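Local coordinates for PAC2 family protein (Streptomyces avermitilis, PDB 3MNF) that is of unknown function but belongs to the PAC2 family, named after a chaperone of proteasome assembly, at residues Asp5-Ala11 against Val113-Leu119; Val26-Asp30 against Val86-Gly90; Trp97-Cys101 against Thr158-Leu164; Thr195-Asn200 against Leu212-Pro216. All blocks are in the same frame, centred on the assembly; numbering follows the deposited sequence.

Contact 1: residues Asp5-Ala11 against Val113-Leu119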
# COMPACT_ATOMS: atom_id res chain seq x y z
N ASP A 5 -35.02 -3.64 10.85
CA ASP A 5 -33.62 -3.86 10.36
C ASP A 5 -32.96 -2.50 10.25
O ASP A 5 -33.68 -1.50 10.04
CB ASP A 5 -33.64 -4.59 9.01
CG ASP A 5 -34.16 -6.07 9.12
OD1 ASP A 5 -35.38 -6.30 9.38
OD2 ASP A 5 -33.34 -7.00 8.92
N PRO A 6 -31.61 -2.42 10.44
CA PRO A 6 -30.83 -1.15 10.40
C PRO A 6 -30.65 -0.60 9.00
O PRO A 6 -30.34 -1.35 8.09
CB PRO A 6 -29.46 -1.52 10.97
CG PRO A 6 -29.60 -2.87 11.52
CD PRO A 6 -30.78 -3.55 10.90
N VAL A 7 -30.83 0.70 8.82
CA VAL A 7 -30.67 1.34 7.51
C VAL A 7 -29.48 2.30 7.54
O VAL A 7 -29.27 3.01 8.53
CB VAL A 7 -31.94 2.12 7.07
CG1 VAL A 7 -31.74 2.76 5.71
CG2 VAL A 7 -33.14 1.23 7.03
N MSE A 8 -28.71 2.33 6.47
CA MSE A 8 -27.59 3.25 6.35
C MSE A 8 -28.01 4.38 5.42
O MSE A 8 -28.48 4.14 4.30
CB MSE A 8 -26.36 2.51 5.80
CG MSE A 8 -25.18 3.41 5.36
SE MSE A 8 -23.63 2.37 4.71
CE MSE A 8 -22.96 1.51 6.33
N VAL A 9 -27.85 5.61 5.88
CA VAL A 9 -28.15 6.76 5.05
C VAL A 9 -26.87 7.53 4.86
O VAL A 9 -26.29 7.98 5.84
CB VAL A 9 -29.19 7.69 5.71
CG1 VAL A 9 -29.54 8.84 4.77
CG2 VAL A 9 -30.42 6.92 6.08
N ALA A 10 -26.42 7.69 3.63
CA ALA A 10 -25.14 8.34 3.40
C ALA A 10 -25.27 9.57 2.54
O ALA A 10 -26.20 9.68 1.75
CB ALA A 10 -24.18 7.37 2.78
N ALA A 11 -24.32 10.48 2.68
CA ALA A 11 -24.28 11.69 1.86
C ALA A 11 -22.85 12.20 1.79
O ALA A 11 -22.11 12.09 2.79
CB ALA A 11 -25.20 12.77 2.43
N VAL A 113 -26.65 -4.04 8.22
CA VAL A 113 -27.48 -3.12 7.44
C VAL A 113 -28.26 -3.86 6.36
O VAL A 113 -27.68 -4.64 5.60
CB VAL A 113 -26.66 -2.05 6.76
CG1 VAL A 113 -27.51 -1.35 5.72
CG2 VAL A 113 -26.17 -1.08 7.78
N GLU A 114 -29.57 -3.64 6.30
CA GLU A 114 -30.41 -4.32 5.31
C GLU A 114 -30.71 -3.50 4.07
O GLU A 114 -31.06 -4.07 3.03
CB GLU A 114 -31.70 -4.86 5.93
CG GLU A 114 -31.53 -6.22 6.61
CD GLU A 114 -30.76 -7.27 5.77
OE1 GLU A 114 -30.21 -6.92 4.68
OE2 GLU A 114 -30.71 -8.45 6.20
N LEU A 115 -30.58 -2.18 4.18
CA LEU A 115 -30.81 -1.26 3.08
C LEU A 115 -29.90 -0.03 3.18
O LEU A 115 -29.73 0.54 4.27
CB LEU A 115 -32.28 -0.83 3.09
CG LEU A 115 -32.73 0.41 2.33
CD1 LEU A 115 -32.80 0.16 0.83
CD2 LEU A 115 -34.06 0.84 2.87
N VAL A 116 -29.32 0.36 2.05
CA VAL A 116 -28.51 1.58 1.98
C VAL A 116 -29.21 2.67 1.15
O VAL A 116 -29.45 2.49 -0.06
CB VAL A 116 -27.13 1.31 1.36
CG1 VAL A 116 -26.31 2.56 1.34
CG2 VAL A 116 -26.40 0.25 2.14
N VAL A 117 -29.52 3.81 1.77
CA VAL A 117 -30.01 4.95 1.00
C VAL A 117 -28.94 6.04 0.89
O VAL A 117 -28.38 6.48 1.91
CB VAL A 117 -31.28 5.58 1.58
CG1 VAL A 117 -31.81 6.65 0.63
CG2 VAL A 117 -32.34 4.50 1.88
N VAL A 118 -28.66 6.48 -0.33
CA VAL A 118 -27.69 7.55 -0.51
C VAL A 118 -28.38 8.81 -1.01
O VAL A 118 -29.23 8.74 -1.89
CB VAL A 118 -26.57 7.14 -1.50
CG1 VAL A 118 -25.38 8.12 -1.39
CG2 VAL A 118 -26.12 5.68 -1.25
N LEU A 119 -28.01 9.96 -0.47
CA LEU A 119 -28.68 11.18 -0.85
C LEU A 119 -27.78 12.04 -1.70
O LEU A 119 -26.59 12.11 -1.45
CB LEU A 119 -29.10 11.95 0.39
CG LEU A 119 -29.99 11.26 1.43
CD1 LEU A 119 -30.46 12.25 2.48
CD2 LEU A 119 -31.19 10.59 0.78
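D5 meets E114 at the exposed start of the pairing: their side chains cross obliquely, carboxylate planes 48° apart, and D5 OD2 lies 4.1 Å from E114 OE2, like charges that probably repel mildly. The P6 carbonyl accepts the amide of E114 (E114 N to P6 O 3.0 Å) and also faces the CA-H of V113. V7 turns to the face it shares with V9, L115 and V117; with CG1 anti to the backbone N (chi1 -180°), V7 CG1 lies 4.1 Å from L115 CD2. Selenomethionine M8 is held twice through its backbone, M8 N giving to L115 O at 3.0 Å and M8 O taking V117 N at 2.8 Å. On the other face M8 CB rests against V113 CG1 (4.0 Å); an alanine at V113 would probably open a gap beside M8 CB. V9 CG1 reaches diagonally to L119 CG (4.1 Å). A10 repeats the M8 pattern, bonding V117 and L119, while A11 turns its backbone bonds to strand 82-91. Strand 7-13 thus runs parallel to strand 115-124 in mid-sheet, where backbone bonds satisfy buried polar atoms, aliphatic groups line both faces, and the charges stay at the exposed end.

Contact 2: residues Val26-Asp30 against Val86-Gly90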
# COMPACT_ATOMS: atom_id res chain seq x y z
N VAL A 26 -28.24 14.88 5.99
CA VAL A 26 -27.73 13.89 6.93
C VAL A 26 -27.22 14.58 8.20
O VAL A 26 -27.37 14.05 9.30
CB VAL A 26 -26.66 12.97 6.29
CG1 VAL A 26 -26.25 11.88 7.24
CG2 VAL A 26 -27.19 12.35 5.03
N ALA A 27 -26.63 15.77 8.06
CA ALA A 27 -26.18 16.51 9.22
C ALA A 27 -27.38 16.69 10.17
O ALA A 27 -27.29 16.47 11.39
CB ALA A 27 -25.60 17.83 8.80
N HIS A 28 -28.51 17.07 9.56
CA HIS A 28 -29.76 17.31 10.26
C HIS A 28 -30.23 16.07 11.02
O HIS A 28 -30.67 16.16 12.16
CB HIS A 28 -30.81 17.76 9.25
CG HIS A 28 -32.13 18.09 9.87
ND1 HIS A 28 -32.45 19.36 10.28
CD2 HIS A 28 -33.20 17.32 10.15
CE1 HIS A 28 -33.67 19.36 10.80
NE2 HIS A 28 -34.15 18.13 10.72
N LEU A 29 -30.15 14.91 10.39
CA LEU A 29 -30.50 13.69 11.07
C LEU A 29 -29.55 13.46 12.24
O LEU A 29 -29.98 13.08 13.32
CB LEU A 29 -30.43 12.50 10.11
CG LEU A 29 -31.36 12.61 8.90
CD1 LEU A 29 -31.26 11.37 8.05
CD2 LEU A 29 -32.80 12.81 9.34
N ASP A 30 -28.27 13.72 12.04
CA ASP A 30 -27.27 13.45 13.07
C ASP A 30 -27.48 14.36 14.26
O ASP A 30 -27.39 13.92 15.41
CB ASP A 30 -25.85 13.61 12.53
CG ASP A 30 -24.83 12.91 13.40
OD1 ASP A 30 -25.10 11.78 13.85
OD2 ASP A 30 -23.74 13.47 13.65
N VAL A 86 -27.76 4.14 10.55
CA VAL A 86 -26.32 4.31 10.48
C VAL A 86 -26.11 5.45 9.51
O VAL A 86 -26.43 5.34 8.32
CB VAL A 86 -25.64 3.03 9.95
CG1 VAL A 86 -24.18 3.28 9.70
CG2 VAL A 86 -25.82 1.88 10.93
N LEU A 87 -25.58 6.56 10.01
CA LEU A 87 -25.40 7.73 9.15
C LEU A 87 -23.96 7.80 8.67
O LEU A 87 -23.02 7.53 9.44
CB LEU A 87 -25.81 9.02 9.87
CG LEU A 87 -27.23 9.00 10.41
CD1 LEU A 87 -27.54 10.26 11.18
CD2 LEU A 87 -28.22 8.83 9.30
N VAL A 88 -23.79 8.14 7.40
CA VAL A 88 -22.47 8.28 6.84
C VAL A 88 -22.33 9.67 6.29
O VAL A 88 -23.01 10.02 5.34
CB VAL A 88 -22.24 7.26 5.73
CG1 VAL A 88 -20.87 7.44 5.08
CG2 VAL A 88 -22.38 5.84 6.30
N ARG A 89 -21.44 10.45 6.89
CA ARG A 89 -21.22 11.84 6.48
C ARG A 89 -19.82 12.01 5.95
O ARG A 89 -18.84 12.01 6.72
CB ARG A 89 -21.45 12.75 7.67
CG ARG A 89 -22.90 12.75 8.11
CD ARG A 89 -23.12 13.61 9.32
NE ARG A 89 -22.69 14.98 9.07
CZ ARG A 89 -22.38 15.85 10.02
NH1 ARG A 89 -22.46 15.50 11.29
NH2 ARG A 89 -22.01 17.08 9.69
N GLY A 90 -19.70 12.16 4.64
CA GLY A 90 -18.39 12.18 4.05
C GLY A 90 -18.16 13.31 3.08
O GLY A 90 -19.08 14.00 2.66
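V26 and L87 form the tight half of this contact, where helix 21-32 lies across strand 82-91 with the short axes 8.8 Å apart. V26 CG1, anti to its own amide nitrogen (chi1 -174°), is carried down to the strand, where it meets L87 CB at 3.9 Å and the aliphatic root of R89 at CG (3.6 Å). L87 answers with its fork: CD1 packs on L29 CB at 3.8 Å, the two side chains crossing at about a right angle, and also lies against the backbone of D30, while CD2 turns toward V26 and L29. An alanine in place of L87 would probably leave a gap beneath L29 and D30 and weaken the seat of the helix on the strand. Toward solvent the contact becomes looser. The exposed R89 bends at chi3 (57°) to bring its guanidinium over A27, whose CA and CB cover one face. D30 OD2 comes in at the guanidinium edge, near its plane, forming a salt bridge with R89 NH1 at 3.4 Å, its hydrogen bond weak and the carboxylate plane turned by 58°. The other carboxylate oxygen, D30 OD1, is bonded to S73 OG on the neighbouring strand. A helix laid over a mixed sheet, with helix 97-111 behind V86 and V88 on the far face, is characteristic of a three-layer alpha/beta/alpha sandwich.

Contact 3: residues Trp97-Cys101 against Thr158-Leu164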
# COMPACT_ATOMS: atom_id res chain seq x y z
N TRP A 97 -11.71 4.80 -4.86
CA TRP A 97 -13.16 4.66 -4.65
C TRP A 97 -13.64 3.23 -4.41
O TRP A 97 -14.56 3.03 -3.63
CB TRP A 97 -13.93 5.24 -5.81
CG TRP A 97 -13.83 6.73 -5.93
CD1 TRP A 97 -13.01 7.57 -5.22
CD2 TRP A 97 -14.55 7.54 -6.85
NE1 TRP A 97 -13.19 8.86 -5.64
CE2 TRP A 97 -14.13 8.87 -6.64
CE3 TRP A 97 -15.52 7.28 -7.82
CZ2 TRP A 97 -14.66 9.94 -7.36
CZ3 TRP A 97 -16.02 8.33 -8.55
CH2 TRP A 97 -15.59 9.64 -8.32
N ARG A 98 -13.04 2.25 -5.10
CA ARG A 98 -13.41 0.86 -4.90
C ARG A 98 -13.15 0.38 -3.47
O ARG A 98 -13.97 -0.33 -2.90
CB ARG A 98 -12.76 -0.04 -5.95
CG ARG A 98 -12.83 -1.54 -5.63
CD ARG A 98 -12.41 -2.44 -6.77
NE ARG A 98 -11.12 -2.15 -7.43
CZ ARG A 98 -9.91 -2.44 -6.94
NH1 ARG A 98 -9.76 -3.00 -5.74
NH2 ARG A 98 -8.83 -2.16 -7.65
N SER A 99 -12.04 0.81 -2.88
CA SER A 99 -11.72 0.45 -1.51
C SER A 99 -12.60 1.23 -0.57
O SER A 99 -13.10 0.68 0.41
CB SER A 99 -10.28 0.82 -1.20
OG SER A 99 -9.46 0.49 -2.32
N PHE A 100 -12.80 2.51 -0.86
CA PHE A 100 -13.64 3.36 -0.05
C PHE A 100 -14.98 2.69 0.13
O PHE A 100 -15.49 2.56 1.26
CB PHE A 100 -13.82 4.65 -0.81
CG PHE A 100 -14.57 5.70 -0.07
CD1 PHE A 100 -13.92 6.56 0.80
CD2 PHE A 100 -15.93 5.89 -0.31
CE1 PHE A 100 -14.61 7.58 1.44
CE2 PHE A 100 -16.65 6.91 0.33
CZ PHE A 100 -16.00 7.75 1.21
N CYS A 101 -15.54 2.23 -0.98
CA CYS A 101 -16.86 1.65 -0.98
C CYS A 101 -16.89 0.33 -0.29
O CYS A 101 -17.86 0.05 0.42
CB CYS A 101 -17.36 1.51 -2.39
SG CYS A 101 -17.86 3.10 -3.01
N THR A 158 -20.16 9.87 -13.43
CA THR A 158 -20.83 9.55 -12.19
C THR A 158 -19.94 9.96 -11.03
O THR A 158 -18.81 10.35 -11.24
CB THR A 158 -21.17 8.04 -12.14
OG1 THR A 158 -22.15 7.81 -11.13
CG2 THR A 158 -19.95 7.18 -11.88
N GLY A 159 -20.45 9.89 -9.81
CA GLY A 159 -19.64 10.22 -8.65
C GLY A 159 -19.59 9.08 -7.66
O GLY A 159 -19.93 7.94 -8.00
N ILE A 160 -19.17 9.37 -6.44
CA ILE A 160 -19.05 8.33 -5.42
C ILE A 160 -20.43 7.80 -5.03
O ILE A 160 -20.53 6.65 -4.59
CB ILE A 160 -18.27 8.80 -4.16
CG1 ILE A 160 -17.82 7.61 -3.33
CG2 ILE A 160 -19.12 9.72 -3.29
CD1 ILE A 160 -17.05 6.57 -4.06
N VAL A 161 -21.47 8.62 -5.17
CA VAL A 161 -22.85 8.20 -4.87
C VAL A 161 -23.20 7.11 -5.86
O VAL A 161 -23.61 6.02 -5.48
CB VAL A 161 -23.88 9.36 -5.00
CG1 VAL A 161 -25.30 8.83 -4.98
CG2 VAL A 161 -23.68 10.39 -3.92
N GLY A 162 -23.01 7.41 -7.14
CA GLY A 162 -23.28 6.44 -8.19
C GLY A 162 -22.51 5.16 -7.95
O GLY A 162 -23.07 4.07 -7.96
N ILE A 163 -21.20 5.31 -7.73
CA ILE A 163 -20.33 4.17 -7.49
C ILE A 163 -20.77 3.35 -6.29
O ILE A 163 -20.83 2.14 -6.37
CB ILE A 163 -18.85 4.61 -7.35
CG1 ILE A 163 -18.32 5.15 -8.68
CG2 ILE A 163 -17.97 3.46 -6.89
CD1 ILE A 163 -18.64 4.32 -9.90
N LEU A 164 -21.10 4.02 -5.19
CA LEU A 164 -21.45 3.34 -3.96
C LEU A 164 -22.74 2.55 -4.14
O LEU A 164 -22.83 1.38 -3.76
CB LEU A 164 -21.59 4.33 -2.78
CG LEU A 164 -22.13 3.69 -1.49
CD1 LEU A 164 -21.24 2.57 -0.93
CD2 LEU A 164 -22.39 4.76 -0.42
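Aromatic contacts come first: I160 CD1 sits over one face of the W97 indole, 4.1 Å from the centroid of its five-membered ring and 29° off the normal, a CH-pi contact. I163 reaches the same indole differently, CG1 approaching its edge at CE3 (3.6 Å) with the two side chains crossing at about a right angle. Having CG1 anti to its nitrogen (chi1 -164°), I160 extends toward helix 97-111, so that the CG1 methylene also touches F100 CE2 at 3.9 Å. Aliphatic packing gathers round the C101 sulfur: C101 SG lies 3.7 Å from I160 CD1, with I163 CG2 and L164 CB close by. Through these groups the first turns of helices 97-111 and 160-171 pack at -61°, their short axes 10.2 Å apart, within the helical layer on one face of the central sheet; I160 and L164 continue inward onto F12. Polar bonds lie at the borders. G159 occupies the N-cap position of helix 160-171, its O taking I163 N at 2.9 Å, while E92 OE2 accepts the amide of I160 and the indole NE1 of W97 bonds P93 O. Across the subunit boundary, R53 NE of the second subunit bonds T158 O, F49 of that subunit meets the W97 ring, and D42 of the same subunit pairs in a salt bridge with R98.

Contact 4: residues Thr195-Asn200 against Leu212-Pro216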
# COMPACT_ATOMS: atom_id res chain seq x y z
N THR A 195 -33.03 20.41 0.83
CA THR A 195 -32.72 19.53 1.94
C THR A 195 -34.04 18.92 2.40
O THR A 195 -34.15 17.70 2.58
CB THR A 195 -32.04 20.30 3.08
OG1 THR A 195 -30.81 20.83 2.60
CG2 THR A 195 -31.78 19.38 4.26
N LEU A 196 -35.04 19.78 2.53
CA LEU A 196 -36.34 19.37 3.00
C LEU A 196 -36.98 18.38 2.03
O LEU A 196 -37.65 17.44 2.46
CB LEU A 196 -37.24 20.58 3.20
CG LEU A 196 -38.60 20.36 3.84
CD1 LEU A 196 -38.47 19.53 5.11
CD2 LEU A 196 -39.31 21.72 4.11
N ALA A 197 -36.77 18.59 0.73
CA ALA A 197 -37.35 17.72 -0.27
C ALA A 197 -36.80 16.30 -0.13
O ALA A 197 -37.55 15.32 -0.23
CB ALA A 197 -37.11 18.26 -1.65
N LEU A 198 -35.50 16.20 0.15
CA LEU A 198 -34.82 14.92 0.36
C LEU A 198 -35.38 14.24 1.60
O LEU A 198 -35.78 13.08 1.54
CB LEU A 198 -33.31 15.09 0.50
CG LEU A 198 -32.47 15.42 -0.74
CD1 LEU A 198 -31.06 15.67 -0.33
CD2 LEU A 198 -32.51 14.34 -1.82
N LEU A 199 -35.42 14.99 2.71
CA LEU A 199 -35.88 14.45 3.98
C LEU A 199 -37.31 13.93 3.90
O LEU A 199 -37.59 12.84 4.41
CB LEU A 199 -35.74 15.48 5.09
CG LEU A 199 -34.30 15.61 5.60
CD1 LEU A 199 -34.27 16.44 6.86
CD2 LEU A 199 -33.69 14.26 5.84
N ASN A 200 -38.21 14.67 3.26
CA ASN A 200 -39.56 14.18 3.03
C ASN A 200 -39.59 12.84 2.27
O ASN A 200 -40.34 11.94 2.64
CB ASN A 200 -40.40 15.22 2.30
CG ASN A 200 -40.69 16.45 3.16
OD1 ASN A 200 -40.93 16.32 4.37
ND2 ASN A 200 -40.65 17.64 2.55
N LEU A 212 -38.09 17.90 11.61
CA LEU A 212 -37.59 18.86 10.63
C LEU A 212 -37.10 20.17 11.25
O LEU A 212 -36.63 21.05 10.53
CB LEU A 212 -38.67 19.15 9.58
CG LEU A 212 -39.43 17.97 8.97
CD1 LEU A 212 -40.86 18.37 8.59
CD2 LEU A 212 -38.69 17.35 7.79
N GLY A 213 -37.21 20.29 12.57
CA GLY A 213 -36.75 21.47 13.30
C GLY A 213 -37.10 22.77 12.60
O GLY A 213 -38.25 23.00 12.24
N GLU A 214 -36.09 23.62 12.40
CA GLU A 214 -36.30 24.96 11.84
C GLU A 214 -36.37 24.98 10.30
O GLU A 214 -36.66 26.03 9.71
CB GLU A 214 -35.24 25.98 12.36
CG GLU A 214 -34.88 25.93 13.85
CD GLU A 214 -36.08 25.72 14.78
OE1 GLU A 214 -36.84 26.68 15.04
OE2 GLU A 214 -36.27 24.57 15.25
N LEU A 215 -36.12 23.83 9.67
CA LEU A 215 -36.10 23.72 8.20
C LEU A 215 -37.32 24.23 7.42
O LEU A 215 -37.15 24.97 6.45
CB LEU A 215 -35.79 22.29 7.77
CG LEU A 215 -34.34 21.88 7.57
CD1 LEU A 215 -34.28 20.36 7.52
CD2 LEU A 215 -33.76 22.50 6.32
N PRO A 216 -38.55 23.81 7.80
CA PRO A 216 -39.70 24.32 7.03
C PRO A 216 -39.79 25.85 6.98
O PRO A 216 -40.14 26.42 5.93
CB PRO A 216 -40.90 23.70 7.76
CG PRO A 216 -40.34 22.47 8.39
CD PRO A 216 -38.98 22.86 8.84
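L212 to L215 fold into a type II' beta turn, closed by L215 N bonding L212 O at 3.0 Å, with G213 taking the positive phi (43°) that the turn needs, and this brings L215 CA within 6.8 Å of L196 CA on residues 195-200 of helix 192-206. The side chains that meet are mainly leucines. L196 stands with CG anti to its backbone N (chi1 -173°), which holds its fork out toward the turn and lets the two branches serve different partners. CD1 of L196 meets L212 CD2 at 3.5 Å, the two leucines crossing at about a right angle, while L196 CD2 lies 3.9 Å from P216 CA. L212 CD2 also comes near N200 OD1 and, slightly farther off, L199 CB, so one methyl lies beside three residues of the helix. The turn belongs to the short link between helices 192-206 and 215-226, and folds the start of the second helix back against the early turns of the first, plain apolar packing between two helices that follow each other in the chain. One turn further round the helix, L199 CD1 touches L215 CD1 at 4.0 Å, again with the side chains at about a right angle, and T195 CG2 approaches the same L215 CD1 at 4.2 Å. L199 and L215 both lean on H28 of helix 21-32. The T195 hydroxyl bonds T24 OG1 and A21 O of helix 21-32, and N191 O just before its own helix, whereas N200 and P216 lie at the exposed margin.

Contact 1 joins strands 7-13 and 115-124 in the middle of the mixed sheet, and the others lie around it. Contact 2, its centre about 10 Å from that of contact 1, falls between the latter's segments in sequence; its strand 82-91 pairs with strand 7-13, and A11 packs on V26. Contact 3 alternates with contact 1 along the chain, their centres about 15 Å apart, and meets it where V118 touches V161 and L164. Contact 4 comes last, touching contact 2 through H28 and L29; its centre lies about 26 Å from that of contact 3, on the opposite side of the chain's centre. The sheet thus carries helices on both faces, and contact 3 alone reaches the second subunit.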